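Local coordinates for protein ABC transporter (Caldanaerobius, PDB 4G68) that probably binds oligosaccharides released from xylan as the extracellular solute-binding component of an ABC importer and delivers them for uptake, at residues P202-W205 against Y206-I210; A401-H404 against K405-A409; D129-L132 against P133-D137; A339-L342 against A343-S347. One frame throughout, in Å; residues are numbered along the deposited sequence.

Interaction 1: P202-W205 against Y206-I210; sequences PGMW and YYDMI
Tyr206 reaches back along helix 201-215 to the residues one turn before it. Its CG sits beside its own backbone N (chi1 -73°), which brings the ring edge at CD2 to 3.5 Å from Pro202 O, with that oxygen near the ring plane. At the root of the ring, Tyr206 CB lies 3.2 Å from Gly203 O. That carbonyl also takes two weak bonds, one from Tyr206 N and one from Tyr207 N at 3.3 Å, so this turn is held less firmly than the next. There, Asp208 N bonds Met204 O at 2.9 Å and Met209 N bonds Trp205 O at 2.9 Å. The carboxylate of Asp208 stays close to the same Met204 carbonyl, its CG 3.5 Å from Met204 O. The Met204 chain, bent at both chi2 and chi3, crosses this acid at a slant; its methyl is modelled too near the carboxylate for the detail to be trusted. Asp208 OD1 also lies in the plane of the Tyr207 ring, at its edge.

Further out, Asp208 OD1 is hydrogen-bonded to His404 NE2 and OD2 to the backbone N of Trp392, while Tyr207 OH bonds Phe235 O. Phe276 meets the Tyr206 ring edge-to-face, and Val408 and Leu411 of helix 398-412 pack on Tyr207. The whole turn is buried, yet each carboxylate oxygen of Asp208 has a polar nitrogen partner. This is consistent with an acid that could keep its negative charge inside the protein, paired with a histidine and fixed in its rotation from both ends.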
loop_
_atom_site.group_PDB
_atom_site.type_symbol
_atom_site.label_atom_id
_atom_site.label_comp_id
_atom_site.label_asym_id
_atom_site.label_seq_id
_atom_site.Cartn_x
_atom_site.Cartn_y
_atom_site.Cartn_z
ATOM N N PRO C 202 -0.639 7.024 -5.802
ATOM C CA PRO C 202 0.125 7.569 -4.658
ATOM C C PRO C 202 -0.499 8.832 -4.015
ATOM O O PRO C 202 -0.527 8.924 -2.798
ATOM C CB PRO C 202 1.500 7.848 -5.253
ATOM C CG PRO C 202 1.574 7.017 -6.476
ATOM C CD PRO C 202 0.174 7.020 -7.031
ATOM N N GLY C 203 -1.009 9.787 -4.815
ATOM C CA GLY C 203 -1.630 11.000 -4.252
ATOM C C GLY C 203 -2.955 10.742 -3.582
ATOM O O GLY C 203 -3.428 11.552 -2.708
ATOM N N MET C 204 -3.599 9.660 -4.051
ATOM C CA MET C 204 -4.864 9.207 -3.545
ATOM C C MET C 204 -4.676 8.875 -2.033
ATOM O O MET C 204 -5.441 9.308 -1.254
ATOM C CB MET C 204 -5.271 7.972 -4.375
ATOM C CG MET C 204 -6.734 7.650 -4.400
ATOM S SD MET C 204 -7.071 5.847 -4.277
ATOM C CE MET C 204 -6.099 5.501 -2.778
ATOM N N TRP C 205 -3.680 8.059 -1.669
ATOM C CA TRP C 205 -3.202 7.965 -0.223
ATOM C C TRP C 205 -3.314 9.221 0.685
ATOM O O TRP C 205 -3.780 9.147 1.880
ATOM C CB TRP C 205 -1.777 7.395 -0.191
ATOM C CG TRP C 205 -1.822 5.909 -0.354
ATOM C CD1 TRP C 205 -2.309 5.189 -1.454
ATOM C CD2 TRP C 205 -1.460 4.892 0.639
ATOM N NE1 TRP C 205 -2.316 3.833 -1.181
ATOM C CE2 TRP C 205 -1.821 3.592 0.048
ATOM C CE3 TRP C 205 -0.961 4.926 1.929
ATOM C CZ2 TRP C 205 -1.578 2.397 0.713
ATOM C CZ3 TRP C 205 -0.726 3.747 2.592
ATOM C CH2 TRP C 205 -1.044 2.500 2.014
ATOM N N TYR C 206 -2.851 10.362 0.157
ATOM C CA TYR C 206 -2.918 11.623 0.855
ATOM C C TYR C 206 -4.364 11.939 1.125
ATOM O O TYR C 206 -4.712 12.222 2.289
ATOM C CB TYR C 206 -2.272 12.754 0.005
ATOM C CG TYR C 206 -0.783 12.760 -0.110
ATOM C CD1 TYR C 206 -0.076 13.914 0.233
ATOM C CD2 TYR C 206 -0.069 11.694 -0.681
ATOM C CE1 TYR C 206 1.289 13.968 0.114
ATOM C CE2 TYR C 206 1.319 11.756 -0.837
ATOM C CZ TYR C 206 1.977 12.912 -0.446
ATOM O OH TYR C 206 3.364 13.031 -0.526
ATOM N N TYR C 207 -5.213 11.868 0.081
ATOM C CA TYR C 207 -6.631 12.264 0.260
ATOM C C TYR C 207 -7.356 11.306 1.191
ATOM O O TYR C 207 -8.017 11.719 2.132
ATOM C CB TYR C 207 -7.424 12.304 -1.105
ATOM C CG TYR C 207 -8.849 12.560 -0.798
ATOM C CD1 TYR C 207 -9.324 13.866 -0.669
ATOM C CD2 TYR C 207 -9.711 11.508 -0.497
ATOM C CE1 TYR C 207 -10.658 14.100 -0.284
ATOM C CE2 TYR C 207 -11.008 11.721 -0.082
ATOM C CZ TYR C 207 -11.497 13.020 -0.005
ATOM O OH TYR C 207 -12.818 13.192 0.362
ATOM N N ASP C 208 -7.266 10.000 0.903
ATOM C CA ASP C 208 -7.778 8.981 1.860
ATOM C C ASP C 208 -7.405 9.215 3.320
ATOM O O ASP C 208 -8.284 9.161 4.203
ATOM C CB ASP C 208 -7.336 7.576 1.466
ATOM C CG ASP C 208 -7.873 7.144 0.131
ATOM O OD1 ASP C 208 -8.596 7.925 -0.468
ATOM O OD2 ASP C 208 -7.535 6.024 -0.344
ATOM N N MET C 209 -6.106 9.456 3.562
ATOM C CA MET C 209 -5.639 9.655 4.945
ATOM C C MET C 209 -6.322 10.844 5.579
ATOM O O MET C 209 -6.730 10.775 6.742
ATOM C CB MET C 209 -4.123 9.888 5.075
ATOM C CG MET C 209 -3.842 10.785 6.323
ATOM S SD MET C 209 -4.089 9.801 7.842
ATOM C CE MET C 209 -3.174 8.342 7.308
ATOM N N ILE C 210 -6.391 11.941 4.822
ATOM C CA ILE C 210 -6.976 13.150 5.333
ATOM C C ILE C 210 -8.462 12.914 5.612
ATOM O O ILE C 210 -8.909 13.250 6.724
ATOM C CB ILE C 210 -6.715 14.402 4.436
ATOM C CG1 ILE C 210 -5.198 14.614 4.159
ATOM C CG2 ILE C 210 -7.400 15.624 5.078
ATOM C CD1 ILE C 210 -4.911 15.457 2.866
#

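Interaction 2: A401-H404 against K405-A409; sequences AQTH and KDLVA
Gln402 carries its CG directly opposite its own backbone N and then folds at chi2 (78°), while Asp406 turns its carboxylate back beside its N; amide and acid thus meet one turn apart, an i to i+4 side-chain bridge along helix 398-412. Gln402 NE2 gives a hydrogen bond to Asp406 OD1 at 3.1 Å. The bond is bent, with an N-H...O angle of 137°, and it arrives from above the carboxylate plane although the two flat groups are only 13° apart. Water continues the grip on the amide: one molecule accepts from Gln402 NE2 at 2.7 Å and, weakly, from Lys405 NZ, and another donates to Gln402 OE1 and accepts from Lys405 NZ at 2.6 Å. Lys405 gets there by running its aliphatic chain past Ala401 O, CG 3.4 Å from it. Glu200 OE1 stands close to Asp406 OD1, a like charge that the neighbouring amide would tend to offset. A leucine in place of Gln402 would remove the amide, and is likely to leave Asp406 facing Glu200 without its donor and to break the water link between this position and Lys405.

His404, Leu407 and Val408 lie on the buried side. His404 stacks on Trp392, and with Asp208 as its NE2 partner its ring is set from outside this turn. Val408 lies alongside the imidazole, pointing the same way, and is pressed tightly, CG2 3.2 Å from His404 CE1. At the margin Thr403, whose hydroxyl bonds Asp399 O, runs side by side with Leu407, and Thr403 CG2 rests 3.9 Å from Leu407 CD1.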
loop_
_atom_site.group_PDB
_atom_site.type_symbol
_atom_site.label_atom_id
_atom_site.label_comp_id
_atom_site.label_asym_id
_atom_site.label_seq_id
_atom_site.Cartn_x
_atom_site.Cartn_y
_atom_site.Cartn_z
ATOM N N ALA C 401 -13.178 2.520 -8.354
ATOM C CA ALA C 401 -11.842 2.842 -7.852
ATOM C C ALA C 401 -11.111 3.782 -8.806
ATOM O O ALA C 401 -10.293 4.638 -8.373
ATOM C CB ALA C 401 -11.053 1.574 -7.643
ATOM N N GLN C 402 -11.378 3.618 -10.114
ATOM C CA GLN C 402 -10.781 4.517 -11.054
ATOM C C GLN C 402 -11.379 5.920 -10.889
ATOM O O GLN C 402 -10.647 6.908 -10.965
ATOM C CB GLN C 402 -10.941 4.017 -12.463
ATOM C CG GLN C 402 -10.186 4.890 -13.415
ATOM C CD GLN C 402 -8.709 4.596 -13.388
ATOM O OE1 GLN C 402 -8.276 3.498 -13.788
ATOM N NE2 GLN C 402 -7.904 5.587 -12.945
ATOM N N THR C 403 -12.690 5.998 -10.630
ATOM C CA THR C 403 -13.403 7.279 -10.455
ATOM C C THR C 403 -12.698 8.147 -9.362
ATOM O O THR C 403 -12.308 9.318 -9.617
ATOM C CB THR C 403 -14.924 7.061 -10.187
ATOM O OG1 THR C 403 -15.597 6.540 -11.367
ATOM C CG2 THR C 403 -15.616 8.360 -9.737
ATOM N N HIS C 404 -12.542 7.558 -8.170
ATOM C CA HIS C 404 -11.808 8.162 -7.057
ATOM C C HIS C 404 -10.443 8.633 -7.488
ATOM O O HIS C 404 -10.120 9.797 -7.336
ATOM C CB HIS C 404 -11.716 7.186 -5.866
ATOM C CG HIS C 404 -11.102 7.799 -4.613
ATOM N ND1 HIS C 404 -11.371 9.057 -4.218
ATOM C CD2 HIS C 404 -10.186 7.296 -3.719
ATOM C CE1 HIS C 404 -10.675 9.339 -3.130
ATOM N NE2 HIS C 404 -9.955 8.257 -2.804
ATOM N N LYS C 405 -9.638 7.730 -8.056
ATOM C CA LYS C 405 -8.301 8.093 -8.519
ATOM C C LYS C 405 -8.302 9.256 -9.477
ATOM O O LYS C 405 -7.411 10.121 -9.384
ATOM C CB LYS C 405 -7.592 6.904 -9.173
ATOM C CG LYS C 405 -7.159 5.836 -8.191
ATOM C CD LYS C 405 -6.720 4.567 -8.887
ATOM C CE LYS C 405 -5.583 4.754 -9.859
ATOM N NZ LYS C 405 -5.465 3.491 -10.607
ATOM N N ASP C 406 -9.270 9.306 -10.406
ATOM C CA ASP C 406 -9.223 10.380 -11.445
ATOM C C ASP C 406 -9.576 11.743 -10.891
ATOM O O ASP C 406 -8.880 12.765 -11.208
ATOM C CB ASP C 406 -10.120 10.097 -12.659
ATOM C CG ASP C 406 -9.696 8.868 -13.425
ATOM O OD1 ASP C 406 -8.481 8.554 -13.428
ATOM O OD2 ASP C 406 -10.584 8.187 -14.006
ATOM N N LEU C 407 -10.596 11.737 -10.029
ATOM C CA LEU C 407 -11.086 12.914 -9.358
ATOM C C LEU C 407 -10.149 13.440 -8.276
ATOM O O LEU C 407 -10.099 14.618 -8.015
ATOM C CB LEU C 407 -12.452 12.585 -8.703
ATOM C CG LEU C 407 -13.713 12.370 -9.584
ATOM C CD1 LEU C 407 -14.938 12.029 -8.736
ATOM C CD2 LEU C 407 -13.992 13.538 -10.533
ATOM N N VAL C 408 -9.504 12.554 -7.538
ATOM C CA VAL C 408 -8.496 13.073 -6.611
ATOM C C VAL C 408 -7.454 13.733 -7.502
ATOM O O VAL C 408 -6.929 14.788 -7.138
ATOM C CB VAL C 408 -7.897 12.013 -5.631
ATOM C CG1 VAL C 408 -6.613 12.544 -4.957
ATOM C CG2 VAL C 408 -8.905 11.645 -4.544
ATOM N N ALA C 409 -7.125 13.114 -8.644
ATOM C CA ALA C 409 -6.082 13.701 -9.501
ATOM C C ALA C 409 -6.476 15.153 -9.868
ATOM O O ALA C 409 -5.711 16.068 -9.648
ATOM C CB ALA C 409 -5.812 12.849 -10.734
HETATM O O HOH W 1 -5.246 5.456 -13.290
HETATM O O HOH W 2 -6.597 2.150 -12.585
#

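Interaction 3: D129-L132 against P133-D137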
loop_
_atom_site.group_PDB
_atom_site.type_symbol
_atom_site.label_atom_id
_atom_site.label_comp_id
_atom_site.label_asym_id
_atom_site.label_seq_id
_atom_site.Cartn_x
_atom_site.Cartn_y
_atom_site.Cartn_z
ATOM N N ASP C 129 -2.132 -20.855 12.055
ATOM C CA ASP C 129 -1.461 -20.579 13.316
ATOM C C ASP C 129 -0.093 -20.003 13.102
ATOM O O ASP C 129 0.510 -19.466 14.025
ATOM C CB ASP C 129 -1.387 -21.868 14.133
ATOM C CG ASP C 129 -2.766 -22.381 14.476
ATOM O OD1 ASP C 129 -3.672 -21.505 14.637
ATOM O OD2 ASP C 129 -2.960 -23.636 14.539
ATOM N N GLN C 130 0.383 -20.095 11.874
ATOM C CA GLN C 130 1.689 -19.567 11.515
ATOM C C GLN C 130 1.607 -18.128 11.066
ATOM O O GLN C 130 2.657 -17.494 10.812
ATOM C CB GLN C 130 2.282 -20.414 10.390
ATOM C CG GLN C 130 2.490 -21.883 10.771
ATOM C CD GLN C 130 3.214 -22.621 9.709
ATOM O OE1 GLN C 130 2.641 -22.992 8.704
ATOM N NE2 GLN C 130 4.494 -22.834 9.903
ATOM N N LEU C 131 0.383 -17.632 10.866
ATOM C CA LEU C 131 0.199 -16.168 10.590
ATOM C C LEU C 131 -0.293 -15.380 11.821
ATOM O O LEU C 131 -0.896 -15.940 12.742
ATOM C CB LEU C 131 -0.716 -15.892 9.379
ATOM C CG LEU C 131 -0.168 -16.355 8.028
ATOM C CD1 LEU C 131 -0.612 -17.798 7.762
ATOM C CD2 LEU C 131 -0.793 -15.475 6.978
ATOM N N LEU C 132 -0.034 -14.068 11.833
ATOM C CA LEU C 132 -0.562 -13.190 12.882
ATOM C C LEU C 132 -2.081 -13.237 12.872
ATOM O O LEU C 132 -2.665 -13.612 11.849
ATOM C CB LEU C 132 -0.121 -11.729 12.662
ATOM C CG LEU C 132 1.303 -11.348 13.025
ATOM C CD1 LEU C 132 2.229 -11.588 11.890
ATOM C CD2 LEU C 132 1.390 -9.847 13.302
ATOM N N PRO C 133 -2.723 -12.852 14.005
ATOM C CA PRO C 133 -4.183 -12.968 14.160
ATOM C C PRO C 133 -4.887 -12.040 13.192
ATOM O O PRO C 133 -4.353 -10.958 12.894
ATOM C CB PRO C 133 -4.434 -12.517 15.620
ATOM C CG PRO C 133 -3.122 -12.581 16.300
ATOM C CD PRO C 133 -2.087 -12.303 15.230
ATOM N N GLY C 134 -6.044 -12.469 12.682
ATOM C CA GLY C 134 -6.817 -11.646 11.748
ATOM C C GLY C 134 -6.279 -11.557 10.311
ATOM O O GLY C 134 -6.838 -10.810 9.485
ATOM N N SER C 135 -5.206 -12.304 9.999
ATOM C CA SER C 135 -4.591 -12.223 8.664
ATOM C C SER C 135 -5.525 -12.583 7.485
ATOM O O SER C 135 -5.380 -12.041 6.355
ATOM C CB SER C 135 -3.309 -13.093 8.579
ATOM O OG SER C 135 -2.209 -12.468 9.235
ATOM N N PHE C 136 -6.474 -13.493 7.741
ATOM C CA PHE C 136 -7.329 -14.071 6.679
ATOM C C PHE C 136 -8.631 -13.294 6.414
ATOM O O PHE C 136 -9.360 -13.577 5.450
ATOM C CB PHE C 136 -7.621 -15.571 6.961
ATOM C CG PHE C 136 -6.403 -16.463 6.774
ATOM C CD1 PHE C 136 -6.073 -16.974 5.518
ATOM C CD2 PHE C 136 -5.567 -16.785 7.858
ATOM C CE1 PHE C 136 -4.922 -17.783 5.331
ATOM C CE2 PHE C 136 -4.429 -17.594 7.680
ATOM C CZ PHE C 136 -4.102 -18.090 6.409
ATOM N N ASP C 137 -8.942 -12.324 7.265
ATOM C CA ASP C 137 -10.193 -11.536 7.087
ATOM C C ASP C 137 -10.389 -10.981 5.657
ATOM O O ASP C 137 -11.469 -11.131 5.075
ATOM C CB ASP C 137 -10.267 -10.381 8.095
ATOM C CG ASP C 137 -10.180 -10.863 9.544
ATOM O OD1 ASP C 137 -10.167 -12.093 9.764
ATOM O OD2 ASP C 137 -10.134 -10.004 10.457
#
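Leu132 O is gripped twice by Ser135. The hydroxyl OG donates to it at 2.9 Å, and the backbone N of Ser135 adds a weak bond at 3.4 Å. Both donors can serve one oxygen because the serine OG is turned in beside its own N (chi1 -76°). The hydroxyl comes from above the carbonyl plane, 42° out of it. Ser135 OG also makes a weak hydrogen bond with Ala359 O, and Leu132 is tied to Ala359 through backbone bonds, so the loop is pinned against a second piece of chain.

Side chains fill in around this polar knot. Leu131 passes its CB 3.7 Å from Ser135 OG, then sends CD1 to the far end of the Phe136 ring, 3.8 Å from CZ. The leucine and the phenylalanine cross at about a right angle, and both rest on Pro149 of strand 144-160. At the Leu132-Pro133 step the proline ring is held close, Leu132 CB 3.3 Å from Pro133 CD, as the peptide link requires.

The chain bends again at once: Asp137 N makes a weak bond to Gly134 O at 3.4 Å, closing a type I turn. The first bend is a type II beta turn from Leu132 to Ser135, with proline and glycine in its two middle places. Gly134 has the positive phi (75°) that its place calls for, and Pro-Gly is the classic pair for this turn.

Interaction 4: A339-L342 against A343-S347; sequences AKYL and AKQLS
Gln345 lays its CG over one face of the Tyr341 ring, a CH-pi contact of 3.8 Å to the centroid and 15° off the ring normal, shifted slightly toward the rim. Tyr341 reaches up helix 332-353 because its CG is trans to its N (chi1 163°). The glutamine CG is also 3.3 Å from Tyr341 O. This flank is only partly buried, although Trp63 meets the tyrosine ring and Tyr341 OH bonds Ile59 O. With a serine instead of Tyr341, the Gln345 methylene would probably lose the ring it rests on and Ile59 O its phenolic partner.

The inner flank is the tightly packed part. Leu342, Ala343 and Leu346 are buried there, Ala343 and Leu346 against Phe150 of strand 144-160 and Leu342 against Leu323 of strand 317-325. Ala343 CB comes to 3.3 Å from Ala339 O, and Leu346 CG to 3.2 Å from Leu342 O. The lysines are partly exposed and their ammonium groups are paired: Lys340 with Asp125 and Tyr122 O, Lys344 with Asp348. This part of the helix is thus amphipathic, apolar toward the sheet, with Tyr341 joining the leucines toward helix 52-66 and paired lysines on its partly exposed side.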
loop_
_atom_site.group_PDB
_atom_site.type_symbol
_atom_site.label_atom_id
_atom_site.label_comp_id
_atom_site.label_asym_id
_atom_site.label_seq_id
_atom_site.Cartn_x
_atom_site.Cartn_y
_atom_site.Cartn_z
ATOM N N ALA C 339 2.312 -21.873 -2.987
ATOM C CA ALA C 339 1.807 -20.564 -2.545
ATOM C C ALA C 339 2.084 -20.421 -1.035
ATOM O O ALA C 339 2.685 -19.402 -0.612
ATOM C CB ALA C 339 0.318 -20.383 -2.841
ATOM N N LYS C 340 1.702 -21.436 -0.244
ATOM C CA LYS C 340 2.025 -21.424 1.202
ATOM C C LYS C 340 3.478 -21.118 1.547
ATOM O O LYS C 340 3.763 -20.313 2.472
ATOM C CB LYS C 340 1.669 -22.745 1.827
ATOM C CG LYS C 340 0.201 -22.886 2.078
ATOM C CD LYS C 340 -0.076 -24.165 2.851
ATOM C CE LYS C 340 -1.287 -24.890 2.339
ATOM N NZ LYS C 340 -1.622 -26.054 3.213
ATOM N N TYR C 341 4.384 -21.760 0.828
ATOM C CA TYR C 341 5.846 -21.513 0.979
ATOM C C TYR C 341 6.214 -20.098 0.487
ATOM O O TYR C 341 6.849 -19.347 1.170
ATOM C CB TYR C 341 6.679 -22.602 0.251
ATOM C CG TYR C 341 8.129 -22.245 0.001
ATOM C CD1 TYR C 341 9.130 -22.709 0.868
ATOM C CD2 TYR C 341 8.513 -21.478 -1.125
ATOM C CE1 TYR C 341 10.475 -22.417 0.648
ATOM C CE2 TYR C 341 9.850 -21.155 -1.337
ATOM C CZ TYR C 341 10.823 -21.637 -0.455
ATOM O OH TYR C 341 12.176 -21.368 -0.634
ATOM N N LEU C 342 5.787 -19.744 -0.696
ATOM C CA LEU C 342 6.120 -18.426 -1.236
ATOM C C LEU C 342 5.635 -17.280 -0.340
ATOM O O LEU C 342 6.367 -16.294 -0.146
ATOM C CB LEU C 342 5.454 -18.288 -2.581
ATOM C CG LEU C 342 6.078 -19.140 -3.680
ATOM C CD1 LEU C 342 5.230 -18.931 -4.929
ATOM C CD2 LEU C 342 7.568 -18.707 -3.867
ATOM N N ALA C 343 4.419 -17.412 0.197
ATOM C CA ALA C 343 3.836 -16.400 1.080
ATOM C C ALA C 343 4.670 -16.175 2.339
ATOM O O ALA C 343 5.070 -15.031 2.614
ATOM C CB ALA C 343 2.415 -16.771 1.441
ATOM N N LYS C 344 4.956 -17.264 3.070
ATOM C CA LYS C 344 5.854 -17.188 4.229
ATOM C C LYS C 344 7.205 -16.546 3.891
ATOM O O LYS C 344 7.679 -15.685 4.622
ATOM C CB LYS C 344 6.058 -18.583 4.879
ATOM C CG LYS C 344 7.195 -18.645 5.902
ATOM C CD LYS C 344 6.938 -17.832 7.181
ATOM C CE LYS C 344 8.160 -17.807 8.113
ATOM N NZ LYS C 344 7.856 -17.060 9.386
ATOM N N GLN C 345 7.835 -16.974 2.799
ATOM C CA GLN C 345 9.129 -16.392 2.400
ATOM C C GLN C 345 9.084 -14.905 2.052
ATOM O O GLN C 345 10.027 -14.180 2.388
ATOM C CB GLN C 345 9.788 -17.184 1.261
ATOM C CG GLN C 345 10.082 -18.656 1.611
ATOM C CD GLN C 345 11.000 -18.811 2.814
ATOM O OE1 GLN C 345 12.128 -18.326 2.830
ATOM N NE2 GLN C 345 10.507 -19.475 3.834
ATOM N N LEU C 346 8.053 -14.493 1.308
ATOM C CA LEU C 346 7.841 -13.087 0.972
ATOM C C LEU C 346 7.625 -12.263 2.231
ATOM O O LEU C 346 8.187 -11.164 2.325
ATOM C CB LEU C 346 6.642 -12.914 0.024
ATOM C CG LEU C 346 6.814 -13.357 -1.458
ATOM C CD1 LEU C 346 5.526 -13.069 -2.227
ATOM C CD2 LEU C 346 7.939 -12.591 -2.114
ATOM N N SER C 347 6.819 -12.799 3.177
ATOM C CA SER C 347 6.539 -12.107 4.454
ATOM C C SER C 347 7.858 -11.844 5.235
ATOM O O SER C 347 8.093 -10.728 5.734
ATOM C CB SER C 347 5.574 -12.940 5.296
ATOM O OG SER C 347 5.281 -12.298 6.567
#

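Overall arrangement
From the N terminus the order is interaction 3, then 1, 4 and 2; each is a local contact within one continuous stretch, so none closes a long loop, and none nests in or crosses another. Interaction 3 lies in the loop before strand 140-141 and interaction 4 on helix 332-353; their centres are 13 Å apart without touching, and Trp360 packs on residues of both. Across the chain's centre lie helices 201-215 and 398-412, which carry interactions 1 and 2 and touch directly, with Asp208, Met204 and Tyr207 meeting His404. Centres of the two groups are about 27 to 32 Å apart, consistent with the two-lobed fold of solute-binding proteins.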